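Local coordinates for H127A/Y244A mutant of alginate lyase AlyC3 in complex with dimannuronate (PDB 7C8F), which is a PL7-family alginate lyase that probably cleaves alginate by beta-elimination, captured here as a double mutant with a mannuronate disaccharide bound, at residues 165-170 / 175-180; 136-141 / 232-237; 188-193 / 224-229. All coordinates share one frame; numbering follows the deposited sequence.

Interaction 1: 165-170 / 175-180; sequences NAVICK and KKNKDK. With BEM (beta-D-mannopyranuronic acid), chain D; BEM (beta-D-mannopyranuronic acid), chain C.
The flat carboxamide of Asn177 has Val167 over one face and the carbonyl of Ile168 at its ND2 edge. From the face, Val167 CG1 comes down obliquely, 3.5 Å from Asn177 ND2 and 3.7 Å from Asn177 CG. At the edge, Asn177 ND2 donates to Ile168 O over 2.9 Å; the bond is nearly straight (166°), and each partner lies in the other's plane, which fixes how the amide is turned. Asn177 CG stands anti to its own carbonyl carbon (chi1 -54°), and this aims the amide at the 165-170 backbone. Next along, Lys178 CB rests on Cys169 O at 3.4 Å. Both segments belong to the long loop after strand 157-163. Asn177 opens a type I turn that ends at Lys180, Asn165 OD1 closes an Asx turn onto Val167 N, and the disulfide from Cys169 to Cys183 ties the loop down further. Thr135 and His136 of the second subunit pack against Val167 and Asn177. Lys170 leaves on the far side, its chain extended beyond CG, and NZ donates to O6B of the chain D mannuronate (2.9 Å) and to O3 of the chain C sugar (2.7 Å). The segments are thus linked by one uncharged amide bond, to a carbonyl two residues before Lys170, whose ammonium would be expected to offset the carboxylate charge of the bound disaccharide.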
loop_
_atom_site.group_PDB
_atom_site.type_symbol
_atom_site.label_atom_id
_atom_site.label_comp_id
_atom_site.label_asym_id
_atom_site.label_seq_id
_atom_site.Cartn_x
_atom_site.Cartn_y
_atom_site.Cartn_z
ATOM N N ASN B 165 9.877 6.188 -1.223
ATOM C CA ASN B 165 8.928 5.531 -0.329
ATOM C C ASN B 165 7.581 5.545 -1.042
ATOM O O ASN B 165 7.480 6.019 -2.175
ATOM C CB ASN B 165 8.918 6.190 1.067
ATOM C CG ASN B 165 8.542 7.669 1.023
ATOM O OD1 ASN B 165 7.686 8.089 0.246
ATOM N ND2 ASN B 165 9.185 8.466 1.888
ATOM N N ALA B 166 6.546 5.007 -0.389
ATOM C CA ALA B 166 5.215 4.958 -0.991
ATOM C C ALA B 166 4.244 5.918 -0.306
ATOM O O ALA B 166 3.030 5.684 -0.290
ATOM C CB ALA B 166 4.679 3.529 -1.019
ATOM N N VAL B 167 4.771 7.014 0.267
ATOM C CA VAL B 167 3.982 7.915 1.098
ATOM C C VAL B 167 3.392 9.029 0.251
ATOM O O VAL B 167 4.067 9.596 -0.620
ATOM C CB VAL B 167 4.863 8.486 2.221
ATOM C CG1 VAL B 167 4.063 9.472 3.120
ATOM C CG2 VAL B 167 5.461 7.361 3.024
ATOM N N ILE B 168 2.129 9.362 0.508
ATOM C CA ILE B 168 1.503 10.515 -0.138
ATOM C C ILE B 168 1.924 11.769 0.614
ATOM O O ILE B 168 1.635 11.909 1.808
ATOM C CB ILE B 168 -0.024 10.378 -0.166
ATOM C CG1 ILE B 168 -0.417 9.138 -0.964
ATOM C CG2 ILE B 168 -0.650 11.621 -0.803
ATOM C CD1 ILE B 168 -1.908 8.928 -1.054
ATOM N N CYS B 169 2.609 12.684 -0.082
ATOM C CA CYS B 169 3.242 13.830 0.560
ATOM C C CYS B 169 2.649 15.167 0.147
ATOM O O CYS B 169 3.140 16.209 0.604
ATOM C CB CYS B 169 4.756 13.836 0.294
ATOM S SG CYS B 169 5.652 12.526 1.115
ATOM N N LYS B 170 1.635 15.172 -0.710
ATOM C CA LYS B 170 0.997 16.407 -1.139
ATOM C C LYS B 170 -0.464 16.118 -1.436
ATOM O O LYS B 170 -0.889 14.964 -1.518
ATOM C CB LYS B 170 1.682 16.984 -2.380
ATOM C CG LYS B 170 1.470 16.153 -3.628
ATOM C CD LYS B 170 2.376 16.602 -4.784
ATOM C CE LYS B 170 2.093 15.784 -6.035
ATOM N NZ LYS B 170 2.991 16.144 -7.175
ATOM N N LYS B 175 -2.017 15.561 3.797
ATOM C CA LYS B 175 -1.971 16.582 4.842
ATOM C C LYS B 175 -1.305 16.061 6.110
ATOM O O LYS B 175 -0.559 16.789 6.772
ATOM C CB LYS B 175 -3.379 17.105 5.131
ATOM C CG LYS B 175 -3.869 18.130 4.123
ATOM C CD LYS B 175 -5.386 18.146 4.030
ATOM C CE LYS B 175 -5.866 19.269 3.125
ATOM N NZ LYS B 175 -7.257 19.041 2.651
ATOM N N LYS B 176 -1.550 14.798 6.457
ATOM C CA LYS B 176 -0.996 14.235 7.682
ATOM C C LYS B 176 0.489 13.913 7.559
ATOM O O LYS B 176 1.167 13.771 8.582
ATOM C CB LYS B 176 -1.779 12.981 8.077
ATOM C CG LYS B 176 -1.286 12.303 9.336
ATOM C CD LYS B 176 -2.220 11.177 9.754
ATOM C CE LYS B 176 -1.765 10.555 11.066
ATOM N NZ LYS B 176 -2.704 9.506 11.555
ATOM N N ASN B 177 1.011 13.805 6.335
ATOM C CA ASN B 177 2.394 13.396 6.123
ATOM C C ASN B 177 3.317 14.523 5.682
ATOM O O ASN B 177 4.533 14.412 5.880
ATOM C CB ASN B 177 2.465 12.301 5.044
ATOM C CG ASN B 177 1.561 11.119 5.345
ATOM O OD1 ASN B 177 1.455 10.686 6.486
ATOM N ND2 ASN B 177 0.917 10.592 4.316
ATOM N N LYS B 178 2.775 15.591 5.097
ATOM C CA LYS B 178 3.594 16.514 4.313
ATOM C C LYS B 178 4.702 17.169 5.131
ATOM O O LYS B 178 5.746 17.527 4.572
ATOM C CB LYS B 178 2.713 17.575 3.657
ATOM C CG LYS B 178 2.123 18.581 4.628
ATOM C CD LYS B 178 1.379 19.681 3.880
ATOM C CE LYS B 178 0.894 20.767 4.829
ATOM N NZ LYS B 178 -0.040 20.219 5.851
ATOM N N ASP B 179 4.504 17.348 6.436
ATOM C CA ASP B 179 5.492 18.023 7.269
ATOM C C ASP B 179 6.427 17.064 7.989
ATOM O O ASP B 179 7.289 17.516 8.750
ATOM C CB ASP B 179 4.801 18.949 8.280
ATOM C CG ASP B 179 4.117 20.127 7.616
ATOM O OD1 ASP B 179 4.727 20.729 6.708
ATOM O OD2 ASP B 179 2.969 20.445 7.995
ATOM N N LYS B 180 6.280 15.761 7.780
ATOM C CA LYS B 180 7.105 14.771 8.450
ATOM C C LYS B 180 8.413 14.554 7.691
ATOM O O LYS B 180 8.540 14.882 6.506
ATOM C CB LYS B 180 6.347 13.444 8.563
ATOM C CG LYS B 180 4.949 13.556 9.159
ATOM C CD LYS B 180 4.988 13.803 10.652
ATOM C CE LYS B 180 3.595 13.697 11.255
ATOM N NZ LYS B 180 3.017 12.338 11.076
HETATM C C1 BEM D . 4.464 15.668 -10.525
HETATM C C2 BEM D . 5.293 16.927 -10.761
HETATM O O2 BEM D . 4.919 17.935 -9.834
HETATM C C3 BEM D . 6.748 16.613 -10.503
HETATM O O3 BEM D . 7.509 17.774 -10.510
HETATM C C4 BEM D . 6.845 16.201 -9.077
HETATM O O4 BEM D . 8.170 16.161 -8.636
HETATM C C5 BEM D . 6.123 14.908 -8.951
HETATM O O5 BEM D . 4.780 15.191 -9.248
HETATM C C6 BEM D . 6.251 14.399 -7.573
HETATM O O6B BEM D . 5.376 14.630 -6.774
HETATM O O6A BEM D . 7.128 13.602 -7.411
HETATM C C1 BEM C . -0.081 13.875 -11.990
HETATM C C2 BEM C . 0.049 13.842 -10.479
HETATM O O2 BEM C . 0.438 12.549 -10.053
HETATM C C3 BEM C . 1.036 14.885 -10.021
HETATM O O3 BEM C . 1.265 14.770 -8.651
HETATM C C4 BEM C . 2.348 14.790 -10.785
HETATM O O4 BEM C . 3.084 15.984 -10.538
HETATM C C5 BEM C . 2.088 14.707 -12.271
HETATM O O5 BEM C . 1.157 13.710 -12.615
HETATM C C6 BEM C . 3.378 14.344 -12.890
HETATM O O6B BEM C . 3.580 13.163 -13.167
HETATM O O6A BEM C . 4.112 15.243 -13.267
HETATM O O1 BEM C . -0.874 12.800 -12.458
#

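Interaction 2: 136-141 / 232-237; sequences HNVPHP and RHLLSY. With BEM (beta-D-mannopyranuronic acid), chain D; BEM (beta-D-mannopyranuronic acid), chain C.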
loop_
_atom_site.group_PDB
_atom_site.type_symbol
_atom_site.label_atom_id
_atom_site.label_comp_id
_atom_site.label_asym_id
_atom_site.label_seq_id
_atom_site.Cartn_x
_atom_site.Cartn_y
_atom_site.Cartn_z
ATOM N N HIS B 136 -6.476 4.234 -4.285
ATOM C CA HIS B 136 -5.347 4.631 -3.439
ATOM C C HIS B 136 -4.108 4.979 -4.265
ATOM O O HIS B 136 -2.974 4.644 -3.912
ATOM C CB HIS B 136 -5.060 3.598 -2.340
ATOM C CG HIS B 136 -6.128 3.541 -1.290
ATOM N ND1 HIS B 136 -6.505 4.650 -0.565
ATOM C CD2 HIS B 136 -6.894 2.517 -0.839
ATOM C CE1 HIS B 136 -7.459 4.313 0.288
ATOM N NE2 HIS B 136 -7.716 3.025 0.139
ATOM N N ASN B 137 -4.330 5.667 -5.380
ATOM C CA ASN B 137 -3.225 6.194 -6.173
ATOM C C ASN B 137 -2.315 7.065 -5.318
ATOM O O ASN B 137 -2.778 7.840 -4.477
ATOM C CB ASN B 137 -3.808 7.046 -7.299
ATOM C CG ASN B 137 -2.753 7.837 -8.040
ATOM O OD1 ASN B 137 -2.527 9.024 -7.762
ATOM N ND2 ASN B 137 -2.080 7.181 -8.975
ATOM N N VAL B 138 -1.012 6.952 -5.541
ATOM C CA VAL B 138 -0.026 7.823 -4.909
ATOM C C VAL B 138 0.360 8.888 -5.933
ATOM O O VAL B 138 0.786 8.534 -7.039
ATOM C CB VAL B 138 1.196 7.018 -4.437
ATOM C CG1 VAL B 138 2.307 7.934 -3.927
ATOM C CG2 VAL B 138 0.758 6.044 -3.342
ATOM N N PRO B 139 0.177 10.189 -5.638
ATOM C CA PRO B 139 0.317 11.210 -6.692
ATOM C C PRO B 139 1.758 11.637 -6.938
ATOM O O PRO B 139 2.047 12.828 -7.109
ATOM C CB PRO B 139 -0.524 12.374 -6.150
ATOM C CG PRO B 139 -0.359 12.277 -4.683
ATOM C CD PRO B 139 -0.302 10.770 -4.372
ATOM N N HIS B 140 2.669 10.663 -6.952
ATOM C CA HIS B 140 4.090 10.877 -7.163
ATOM C C HIS B 140 4.497 9.727 -8.079
ATOM O O HIS B 140 4.155 8.562 -7.792
ATOM C CB HIS B 140 4.898 10.778 -5.863
ATOM C CG HIS B 140 4.376 11.618 -4.732
ATOM N ND1 HIS B 140 4.551 12.985 -4.677
ATOM C CD2 HIS B 140 3.711 11.279 -3.602
ATOM C CE1 HIS B 140 4.005 13.454 -3.565
ATOM N NE2 HIS B 140 3.491 12.439 -2.892
ATOM N N PRO B 141 5.221 9.988 -9.164
ATOM C CA PRO B 141 5.741 8.880 -9.972
ATOM C C PRO B 141 6.903 8.206 -9.271
ATOM O O PRO B 141 7.641 8.829 -8.500
ATOM C CB PRO B 141 6.208 9.563 -11.262
ATOM C CG PRO B 141 6.517 10.943 -10.857
ATOM C CD PRO B 141 5.626 11.303 -9.676
ATOM N N ARG B 232 6.007 -2.185 -3.684
ATOM C CA ARG B 232 5.450 -3.470 -4.099
ATOM C C ARG B 232 3.968 -3.592 -4.348
ATOM O O ARG B 232 3.574 -4.323 -5.231
ATOM C CB ARG B 232 5.931 -4.591 -3.171
ATOM C CG ARG B 232 5.452 -4.522 -1.740
ATOM C CD ARG B 232 6.217 -5.474 -0.837
ATOM N NE ARG B 232 5.826 -5.450 0.565
ATOM C CZ ARG B 232 6.338 -4.634 1.459
ATOM N NH1 ARG B 232 7.207 -3.734 1.125
ATOM N NH2 ARG B 232 5.980 -4.704 2.700
ATOM N N HIS B 233 3.202 -2.854 -3.563
ATOM C CA HIS B 233 1.746 -2.908 -3.695
ATOM C C HIS B 233 1.198 -2.067 -4.843
ATOM O O HIS B 233 -0.003 -2.165 -5.137
ATOM C CB HIS B 233 1.088 -2.415 -2.400
ATOM C CG HIS B 233 1.568 -1.059 -1.968
ATOM N ND1 HIS B 233 2.902 -0.779 -1.770
ATOM C CD2 HIS B 233 0.895 0.087 -1.699
ATOM C CE1 HIS B 233 3.033 0.478 -1.381
ATOM N NE2 HIS B 233 1.830 1.023 -1.315
ATOM N N LEU B 234 2.019 -1.246 -5.497
ATOM C CA LEU B 234 1.523 -0.276 -6.469
ATOM C C LEU B 234 1.722 -0.789 -7.893
ATOM O O LEU B 234 2.857 -0.961 -8.347
ATOM C CB LEU B 234 2.220 1.070 -6.260
ATOM C CG LEU B 234 1.900 1.707 -4.904
ATOM C CD1 LEU B 234 2.823 2.898 -4.659
ATOM C CD2 LEU B 234 0.431 2.135 -4.867
ATOM N N LEU B 235 0.619 -1.024 -8.601
ATOM C CA LEU B 235 0.707 -1.305 -10.029
ATOM C C LEU B 235 1.222 -0.069 -10.750
ATOM O O LEU B 235 0.799 1.056 -10.460
ATOM C CB LEU B 235 -0.674 -1.675 -10.573
ATOM C CG LEU B 235 -1.335 -2.905 -9.945
ATOM C CD1 LEU B 235 -2.662 -3.206 -10.639
ATOM C CD2 LEU B 235 -0.413 -4.122 -10.013
ATOM N N SER B 236 2.151 -0.277 -11.683
ATOM C CA SER B 236 2.928 0.813 -12.251
ATOM C C SER B 236 2.901 0.749 -13.775
ATOM O O SER B 236 2.524 -0.266 -14.376
ATOM C CB SER B 236 4.355 0.773 -11.698
ATOM O OG SER B 236 4.317 0.893 -10.270
ATOM N N TYR B 237 3.285 1.856 -14.413
ATOM C CA TYR B 237 3.211 1.910 -15.868
ATOM C C TYR B 237 4.219 2.904 -16.413
ATOM O O TYR B 237 4.683 3.809 -15.708
ATOM C CB TYR B 237 1.806 2.248 -16.378
ATOM C CG TYR B 237 1.225 3.580 -15.933
ATOM C CD1 TYR B 237 0.497 3.693 -14.748
ATOM C CD2 TYR B 237 1.364 4.713 -16.727
ATOM C CE1 TYR B 237 -0.063 4.907 -14.374
ATOM C CE2 TYR B 237 0.798 5.918 -16.371
ATOM C CZ TYR B 237 0.089 6.016 -15.187
ATOM O OH TYR B 237 -0.476 7.221 -14.801
HETATM C C1 BEM D . 4.464 15.668 -10.525
HETATM C C2 BEM D . 5.293 16.927 -10.761
HETATM O O2 BEM D . 4.919 17.935 -9.834
HETATM C C3 BEM D . 6.748 16.613 -10.503
HETATM O O3 BEM D . 7.509 17.774 -10.510
HETATM C C4 BEM D . 6.845 16.201 -9.077
HETATM O O4 BEM D . 8.170 16.161 -8.636
HETATM C C5 BEM D . 6.123 14.908 -8.951
HETATM O O5 BEM D . 4.780 15.191 -9.248
HETATM C C6 BEM D . 6.251 14.399 -7.573
HETATM O O6B BEM D . 5.376 14.630 -6.774
HETATM O O6A BEM D . 7.128 13.602 -7.411
HETATM C C1 BEM C . -0.081 13.875 -11.990
HETATM C C2 BEM C . 0.049 13.842 -10.479
HETATM O O2 BEM C . 0.438 12.549 -10.053
HETATM C C3 BEM C . 1.036 14.885 -10.021
HETATM O O3 BEM C . 1.265 14.770 -8.651
HETATM C C4 BEM C . 2.348 14.790 -10.785
HETATM O O4 BEM C . 3.084 15.984 -10.538
HETATM C C5 BEM C . 2.088 14.707 -12.271
HETATM O O5 BEM C . 1.157 13.710 -12.615
HETATM C C6 BEM C . 3.378 14.344 -12.890
HETATM O O6B BEM C . 3.580 13.163 -13.167
HETATM O O6A BEM C . 4.112 15.243 -13.267
HETATM O O1 BEM C . -0.874 12.800 -12.458
#
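Val138 and Leu234 meet through their methyl branches, Val138 CG2 against Leu234 CD1 at 4.0 Å, the two side chains crossing at about a right angle. Leu234 CD2 is 4.3 Å from His136 O, a looser approach. Behind this apolar touch, Leu234 CG sits over the centre of the His233 ring, and His233 in turn stacks on His233 of the second subunit, so the packing runs on into the dimer interface. Two prolines pack within the loop and on the sugar: Pro139 CG lies 4.2 Å above one face of the His140 ring, offset toward its rim, and Pro141 CD brushes O6A of the chain D mannuronate. In the fold, 136-141 belongs to the loop joining strands 119-129 and 143-148, while 232-237 leads into strand 235-240, which pairs antiparallel with 119-129 in the larger sheet of a beta jelly roll, the fold of PL7 lyases. The polar contacts serve the two segments separately. Ser236 OG donates to Leu234 O (3.0 Å) from well above the carbonyl plane, 52° out of it, and also bonds Trp231. On the loop, His140 ND1 donates to O6B of the chain D sugar over 2.8 Å, with the carboxylate oxygen at the ring's edge and an N-H...O angle of 163°. The first torsion of His140 puts its ring beside the backbone N, and chi2 (-76°) turns ND1 toward the carboxylate; NE2 is engaged by Cys169 N, so both ring nitrogens are held and the ring's rotation is fixed. Pro139 O accepts a 2.6 Å bond from O3 of the chain C sugar.

Interaction 3: 188-193 / 224-229; sequences AYKKYD and VEHDID. With BEM (beta-D-mannopyranuronic acid), chain D.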
loop_
_atom_site.group_PDB
_atom_site.type_symbol
_atom_site.label_atom_id
_atom_site.label_comp_id
_atom_site.label_asym_id
_atom_site.label_seq_id
_atom_site.Cartn_x
_atom_site.Cartn_y
_atom_site.Cartn_z
ATOM N N ALA B 188 12.261 11.765 0.684
ATOM C CA ALA B 188 11.261 11.153 -0.177
ATOM C C ALA B 188 11.809 10.838 -1.561
ATOM O O ALA B 188 11.204 10.027 -2.266
ATOM C CB ALA B 188 10.048 12.078 -0.297
ATOM N N TYR B 189 12.923 11.458 -1.969
ATOM C CA TYR B 189 13.492 11.265 -3.299
ATOM C C TYR B 189 14.968 10.927 -3.205
ATOM O O TYR B 189 15.679 11.419 -2.321
ATOM C CB TYR B 189 13.311 12.488 -4.201
ATOM C CG TYR B 189 11.851 12.772 -4.432
ATOM C CD1 TYR B 189 11.157 12.160 -5.476
ATOM C CD2 TYR B 189 11.145 13.589 -3.561
ATOM C CE1 TYR B 189 9.796 12.389 -5.657
ATOM C CE2 TYR B 189 9.787 13.818 -3.737
ATOM C CZ TYR B 189 9.121 13.222 -4.781
ATOM O OH TYR B 189 7.772 13.456 -4.936
ATOM N N LYS B 190 15.400 10.052 -4.099
ATOM C CA LYS B 190 16.806 9.795 -4.371
ATOM C C LYS B 190 17.074 10.220 -5.803
ATOM O O LYS B 190 16.302 9.892 -6.710
ATOM C CB LYS B 190 17.110 8.306 -4.187
ATOM C CG LYS B 190 18.586 7.964 -4.249
ATOM C CD LYS B 190 18.856 6.573 -3.700
ATOM C CE LYS B 190 20.305 6.164 -3.931
ATOM N NZ LYS B 190 21.248 7.224 -3.521
ATOM N N LYS B 191 18.143 10.977 -6.013
ATOM C CA LYS B 191 18.452 11.522 -7.325
ATOM C C LYS B 191 19.743 10.912 -7.847
ATOM O O LYS B 191 20.731 10.805 -7.109
ATOM C CB LYS B 191 18.561 13.051 -7.258
ATOM C CG LYS B 191 17.285 13.693 -6.702
ATOM C CD LYS B 191 17.336 15.216 -6.678
ATOM C CE LYS B 191 18.195 15.730 -5.545
ATOM N NZ LYS B 191 18.006 17.193 -5.353
ATOM N N TYR B 192 19.735 10.516 -9.118
ATOM C CA TYR B 192 20.901 9.929 -9.770
ATOM C C TYR B 192 21.302 10.773 -10.971
ATOM O O TYR B 192 20.464 11.104 -11.818
ATOM C CB TYR B 192 20.608 8.508 -10.262
ATOM C CG TYR B 192 20.229 7.521 -9.170
ATOM C CD1 TYR B 192 18.917 7.369 -8.771
ATOM C CD2 TYR B 192 21.202 6.738 -8.537
ATOM C CE1 TYR B 192 18.567 6.458 -7.774
ATOM C CE2 TYR B 192 20.868 5.832 -7.548
ATOM C CZ TYR B 192 19.545 5.695 -7.168
ATOM O OH TYR B 192 19.207 4.790 -6.176
ATOM N N ASP B 193 22.597 11.112 -11.050
ATOM C CA ASP B 193 23.149 11.855 -12.169
ATOM C C ASP B 193 23.363 10.891 -13.320
ATOM O O ASP B 193 24.149 9.942 -13.211
ATOM C CB ASP B 193 24.488 12.446 -11.725
ATOM C CG ASP B 193 25.101 13.400 -12.737
ATOM O OD1 ASP B 193 24.586 13.585 -13.857
ATOM O OD2 ASP B 193 26.160 13.978 -12.370
ATOM N N VAL B 224 21.844 2.818 -12.423
ATOM C CA VAL B 224 20.909 2.759 -11.302
ATOM C C VAL B 224 20.466 1.317 -11.120
ATOM O O VAL B 224 20.012 0.680 -12.079
ATOM C CB VAL B 224 19.676 3.652 -11.546
ATOM C CG1 VAL B 224 18.716 3.579 -10.353
ATOM C CG2 VAL B 224 20.097 5.088 -11.804
ATOM N N GLU B 225 20.562 0.816 -9.891
ATOM C CA GLU B 225 20.020 -0.495 -9.512
ATOM C C GLU B 225 19.437 -0.287 -8.120
ATOM O O GLU B 225 20.123 -0.454 -7.104
ATOM C CB GLU B 225 21.101 -1.564 -9.533
ATOM C CG GLU B 225 20.583 -2.972 -9.318
ATOM C CD GLU B 225 21.617 -4.026 -9.680
ATOM O OE1 GLU B 225 22.593 -3.690 -10.388
ATOM O OE2 GLU B 225 21.453 -5.189 -9.257
ATOM N N HIS B 226 18.169 0.111 -8.083
ATOM C CA HIS B 226 17.547 0.658 -6.886
ATOM C C HIS B 226 16.483 -0.305 -6.367
ATOM O O HIS B 226 15.596 -0.727 -7.119
ATOM C CB HIS B 226 16.929 2.009 -7.220
ATOM C CG HIS B 226 16.293 2.687 -6.051
ATOM N ND1 HIS B 226 17.025 3.169 -4.986
ATOM C CD2 HIS B 226 14.996 2.944 -5.762
ATOM C CE1 HIS B 226 16.206 3.710 -4.103
ATOM N NE2 HIS B 226 14.970 3.594 -4.555
ATOM N N ASP B 227 16.573 -0.661 -5.086
ATOM C CA ASP B 227 15.598 -1.548 -4.449
ATOM C C ASP B 227 14.283 -0.793 -4.275
ATOM O O ASP B 227 14.263 0.296 -3.698
ATOM C CB ASP B 227 16.168 -1.989 -3.093
ATOM C CG ASP B 227 15.251 -2.934 -2.301
ATOM O OD1 ASP B 227 14.076 -3.112 -2.646
ATOM O OD2 ASP B 227 15.724 -3.489 -1.281
ATOM N N ILE B 228 13.182 -1.358 -4.803
ATOM C CA ILE B 228 11.868 -0.724 -4.706
ATOM C C ILE B 228 10.867 -1.606 -3.963
ATOM O O ILE B 228 9.667 -1.573 -4.253
ATOM C CB ILE B 228 11.335 -0.315 -6.095
ATOM C CG1 ILE B 228 11.305 -1.509 -7.061
ATOM C CG2 ILE B 228 12.188 0.803 -6.675
ATOM C CD1 ILE B 228 10.488 -1.263 -8.331
ATOM N N ASP B 229 11.335 -2.374 -3.013
ATOM C CA ASP B 229 10.456 -3.218 -2.189
ATOM C C ASP B 229 9.289 -2.375 -1.621
ATOM O O ASP B 229 8.201 -2.825 -1.535
ATOM C CB ASP B 229 11.303 -3.814 -1.051
ATOM C CG ASP B 229 10.660 -4.956 -0.275
ATOM O OD1 ASP B 229 9.700 -5.502 -0.655
ATOM O OD2 ASP B 229 11.263 -5.286 0.705
HETATM C C1 BEM D . 4.464 15.668 -10.525
HETATM C C2 BEM D . 5.293 16.927 -10.761
HETATM O O2 BEM D . 4.919 17.935 -9.834
HETATM C C3 BEM D . 6.748 16.613 -10.503
HETATM O O3 BEM D . 7.509 17.774 -10.510
HETATM C C4 BEM D . 6.845 16.201 -9.077
HETATM O O4 BEM D . 8.170 16.161 -8.636
HETATM C C5 BEM D . 6.123 14.908 -8.951
HETATM O O5 BEM D . 4.780 15.191 -9.248
HETATM C C6 BEM D . 6.251 14.399 -7.573
HETATM O O6B BEM D . 5.376 14.630 -6.774
HETATM O O6A BEM D . 7.128 13.602 -7.411
#
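Tyr189 OH donates to O6A of the chain D mannuronate over 2.6 Å, at the start of the strand that, three residues on, lays Tyr192 against Val224. This puts a sugar contact and a packing contact on one strand. Val224 covers one face of the Tyr192 ring with both methyls. CG1 sits over the centre, 3.9 Å from the ring centroid and 13° off the normal, a CH-pi contact, and CG2 presses nearer the root of the ring, 3.6 Å from Tyr192 CG. With Val224 CG1 anti to the backbone N (chi1 -180°), one methyl falls over the middle of the ring and the other near CG. The strands 189-193 and 224-227 run antiparallel at 167°, but their axes stay 9.7 Å apart: they belong to different sheets of the jelly roll, and side chains rather than backbone bonds fill the gap between them. Strand 189-196 pairs with 157-163 in one sheet, whereas 221-227 is the outermost strand of the other within this chain. Beyond the ring, Tyr192 OH ends 3.0 Å from His226 ND1, which lies near the phenol plane, the two side chains crossing at about a right angle. His226 NE2 is hydrogen-bonded to Tyr230 OH, which limits how the imidazole can turn. Val162 of strand 157-163 touches both Tyr192 and His226. Cut back to an alanine, Tyr192 would probably leave the Val224 methyls without their aromatic face, open a gap between the sheets and deprive His226 ND1 of its nearby hydroxyl. Past the strand end, Asp227 OD1 takes Asp229 N at 2.9 Å, an Asx turn; Asp229 goes on to salt bridges with Lys212 and with Arg87 of the second subunit.

Overall arrangement
Interaction 2 is the buried one, a small hydrocarbon contact at the dimer side of the larger sheet; interactions 1 and 3 are partly buried and place lysines at the surface. Their chemistry follows position: interaction 1 joins two parts of a single loop by a side-chain amide, interaction 2 joins a loop by methyls to the residues leading into strand 235-240, and interaction 3 links the two sheets by an aromatic ring. All three converge on the chain D mannuronate, and interactions 1 and 2 also share the chain C sugar. Those two touch directly as well, Ala166 CB packing 3.5 Å from His233 CE1, while Tyr189 of interaction 3 packs beside His140.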